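Local coordinates for pyruvate synthase subunit PorC (Thermotoga maritima MSB8, PDB 2RAA), which forms the gamma chain of a heterotetrameric enzyme that converts pyruvate and CoA to acetyl-CoA and CO2 while reducing ferredoxin, at residues T114-D117 with F118-R122. Numbering follows the deposited sequence.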
ATOM      1  N   THR A 114       7.845  -3.949   6.759  1.00 54.46           N
ATOM      2  CA  THR A 114       8.912  -4.008   7.716  1.00 53.78           C
ATOM      3  C   THR A 114       8.983  -5.353   8.322  1.00 54.98           C
ATOM      4  O   THR A 114       7.969  -6.018   8.468  1.00 55.38           O
ATOM      5  CB  THR A 114       8.679  -3.003   8.862  1.00 53.07           C
ATOM      6  OG1 THR A 114       9.855  -2.932   9.677  1.00 52.87           O
ATOM      7  CG2 THR A 114       7.436  -3.384   9.713  1.00 52.41           C
ATOM      8  N   VAL A 115      10.192  -5.748   8.689  1.00 58.88           N
ATOM      9  CA  VAL A 115      10.389  -6.988   9.443  1.00 61.85           C
ATOM     10  C   VAL A 115      10.377  -6.724  10.960  1.00 62.21           C
ATOM     11  O   VAL A 115      10.430  -7.652  11.735  1.00 62.71           O
ATOM     12  CB  VAL A 115      11.690  -7.687   9.041  1.00 62.44           C
ATOM     13  CG1 VAL A 115      12.901  -6.947   9.645  1.00 65.27           C
ATOM     14  CG2 VAL A 115      11.635  -9.133   9.454  1.00 64.04           C
ATOM     15  N   LYS A 116      10.284  -5.460  11.369  1.00 62.21           N
ATOM     16  CA  LYS A 116      10.237  -5.097  12.771  1.00 61.83           C
ATOM     17  C   LYS A 116       8.804  -5.131  13.320  1.00 64.05           C
ATOM     18  O   LYS A 116       7.880  -5.534  12.608  1.00 63.22           O
ATOM     19  CB  LYS A 116      10.944  -3.769  12.953  1.00 62.40           C
ATOM     20  CG  LYS A 116      12.414  -3.932  12.549  1.00 63.60           C
ATOM     21  CD  LYS A 116      13.211  -2.655  12.573  1.00 70.20           C
ATOM     22  CE  LYS A 116      14.629  -2.896  12.048  1.00 74.19           C
ATOM     23  NZ  LYS A 116      15.263  -1.615  11.595  1.00 79.21           N
ATOM     24  N   ASP A 117       8.639  -4.756  14.593  1.00 65.78           N
ATOM     25  CA  ASP A 117       7.365  -4.924  15.326  1.00 67.45           C
ATOM     26  C   ASP A 117       6.641  -3.617  15.564  1.00 66.77           C
ATOM     27  O   ASP A 117       7.185  -2.533  15.304  1.00 65.85           O
ATOM     28  CB  ASP A 117       7.601  -5.613  16.688  1.00 69.08           C
ATOM     29  CG  ASP A 117       8.467  -4.777  17.642  1.00 72.38           C
ATOM     30  OD1 ASP A 117       9.186  -3.856  17.193  1.00 83.34           O
ATOM     31  OD2 ASP A 117       8.445  -5.050  18.850  1.00 76.14           O
ATOM     32  N   PHE A 118       5.428  -3.734  16.101  1.00 66.33           N
ATOM     33  CA  PHE A 118       4.571  -2.572  16.309  1.00 67.19           C
ATOM     34  C   PHE A 118       5.247  -1.520  17.173  1.00 68.41           C
ATOM     35  O   PHE A 118       5.168  -0.326  16.883  1.00 68.87           O
ATOM     36  CB  PHE A 118       3.227  -2.969  16.923  1.00 67.72           C
ATOM     37  CG  PHE A 118       2.545  -4.113  16.217  1.00 69.30           C
ATOM     38  CD1 PHE A 118       2.129  -3.986  14.907  1.00 64.87           C
ATOM     39  CD2 PHE A 118       2.313  -5.315  16.873  1.00 69.62           C
ATOM     40  CE1 PHE A 118       1.508  -5.041  14.254  1.00 68.38           C
ATOM     41  CE2 PHE A 118       1.694  -6.369  16.230  1.00 67.85           C
ATOM     42  CZ  PHE A 118       1.290  -6.231  14.919  1.00 69.12           C
ATOM     43  N   GLU A 119       5.925  -1.975  18.223  1.00 69.97           N
ATOM     44  CA  GLU A 119       6.621  -1.092  19.159  1.00 70.52           C
ATOM     45  C   GLU A 119       7.685  -0.243  18.466  1.00 68.41           C
ATOM     46  O   GLU A 119       7.814   0.941  18.756  1.00 67.16           O
ATOM     47  CB  GLU A 119       7.261  -1.916  20.283  1.00 70.84           C
ATOM     48  CG  GLU A 119       7.748  -1.101  21.466  1.00 71.55           C
ATOM     49  CD  GLU A 119       8.267  -1.982  22.604  1.00 74.00           C
ATOM     50  OE1 GLU A 119       8.928  -3.017  22.314  1.00 76.72           O
ATOM     51  OE2 GLU A 119       8.019  -1.629  23.788  1.00 79.11           O
ATOM     52  N   PHE A 120       8.445  -0.848  17.556  1.00 68.01           N
ATOM     53  CA  PHE A 120       9.454  -0.108  16.792  1.00 67.80           C
ATOM     54  C   PHE A 120       8.818   0.996  15.950  1.00 66.55           C
ATOM     55  O   PHE A 120       9.296   2.136  15.917  1.00 65.33           O
ATOM     56  CB  PHE A 120      10.253  -1.042  15.878  1.00 68.40           C
ATOM     57  CG  PHE A 120      11.134  -0.312  14.915  1.00 69.11           C
ATOM     58  CD1 PHE A 120      12.263   0.353  15.362  1.00 74.05           C
ATOM     59  CD2 PHE A 120      10.819  -0.256  13.566  1.00 72.60           C
ATOM     60  CE1 PHE A 120      13.078   1.051  14.470  1.00 77.13           C
ATOM     61  CE2 PHE A 120      11.623   0.432  12.670  1.00 73.19           C
ATOM     62  CZ  PHE A 120      12.756   1.082  13.117  1.00 73.62           C
ATOM     63  N   VAL A 121       7.734   0.634  15.271  1.00 65.96           N
ATOM     64  CA  VAL A 121       7.014   1.559  14.402  1.00 65.74           C
ATOM     65  C   VAL A 121       6.415   2.707  15.223  1.00 66.99           C
ATOM     66  O   VAL A 121       6.421   3.867  14.806  1.00 66.43           O
ATOM     67  CB  VAL A 121       5.890   0.832  13.623  1.00 65.83           C
ATOM     68  CG1 VAL A 121       5.104   1.827  12.759  1.00 64.15           C
ATOM     69  CG2 VAL A 121       6.470  -0.305  12.777  1.00 57.41           C
ATOM     70  N   ARG A 122       5.899   2.357  16.395  1.00 67.40           N
ATOM     71  CA  ARG A 122       5.323   3.322  17.324  1.00 67.69           C
ATOM     72  C   ARG A 122       6.358   4.333  17.790  1.00 66.60           C
ATOM     73  O   ARG A 122       6.053   5.509  17.932  1.00 65.09           O
ATOM     74  CB  ARG A 122       4.776   2.582  18.532  1.00 68.76           C
ATOM     75  CG  ARG A 122       3.392   3.015  18.942  1.00 76.30           C
ATOM     76  CD  ARG A 122       2.594   1.811  19.425  1.00 86.93           C
ATOM     77  NE  ARG A 122       1.200   1.879  18.985  1.00 93.07           N
ATOM     78  CZ  ARG A 122       0.380   0.833  18.928  1.00 96.96           C
ATOM     79  NH1 ARG A 122       0.804  -0.386  19.280  1.00 99.96           N
ATOM     80  NH2 ARG A 122      -0.868   1.013  18.510  1.00 95.47           N
TER
HETATM   81  O   HOH W   1       5.687  -4.786  19.225  1.00 55.23           O
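One face of the Phe120 ring carries the aliphatic chain of Lys116. Lys116 CD stands 3.6 Å from the ring centroid in a CH-pi contact, displaced toward the CD2-CE2 rim. Lys116 CB reaches the same rim, 3.6 Å from Phe120 CD2. The lysine runs extended beyond CG and slants along this side of the ring. Its ammonium group ends past the CZ rim, with Lys116 NZ 4.6 Å from the Phe120 centroid and 33° off the normal, an off-centre cation-pi contact. The same NZ forms a salt bridge with Glu93. With chi1 at 170° the Phe120 ring swings away from its own amide and back against Lys116. Replacing Phe120 by alanine would probably strip the Lys116 methylenes of their apolar platform and let the chain swing more freely.

Asp117 is the N-cap of the helix. Its chi1 of 64° folds the carboxylate back over the first turn. Asp117 OD1 accepts from Phe120 N at 3.1 Å, and the donor sits well above the carboxylate plane. Asp117 OD2 accepts a hydrogen bond from a water, which in turn accepts from Glu119 N at 3.0 Å. The cap thus serves two amides of the first turn, one directly and one through water. The carboxylate probably also interacts favourably with the positive end of the helix dipole. Glu119 OE1 is 4.0 Å from Asp117 OD2; the two like charges probably repel mildly. Val121 N closes the first helical turn on Asp117 O at 3.2 Å.

Before the cap, Thr114 OG1 accepts from Lys116 N in an ST turn and is also hydrogen-bonded to the Glu93 carboxylate. The turn opens helix 118-125, the crossover of a beta-alpha-beta unit between parallel neighbours 109-113 and 130-134. Phe118 and Val121 pack on Ile131 of strand 130-134, and Val121 also touches Leu110 and Val112 of strand 109-113.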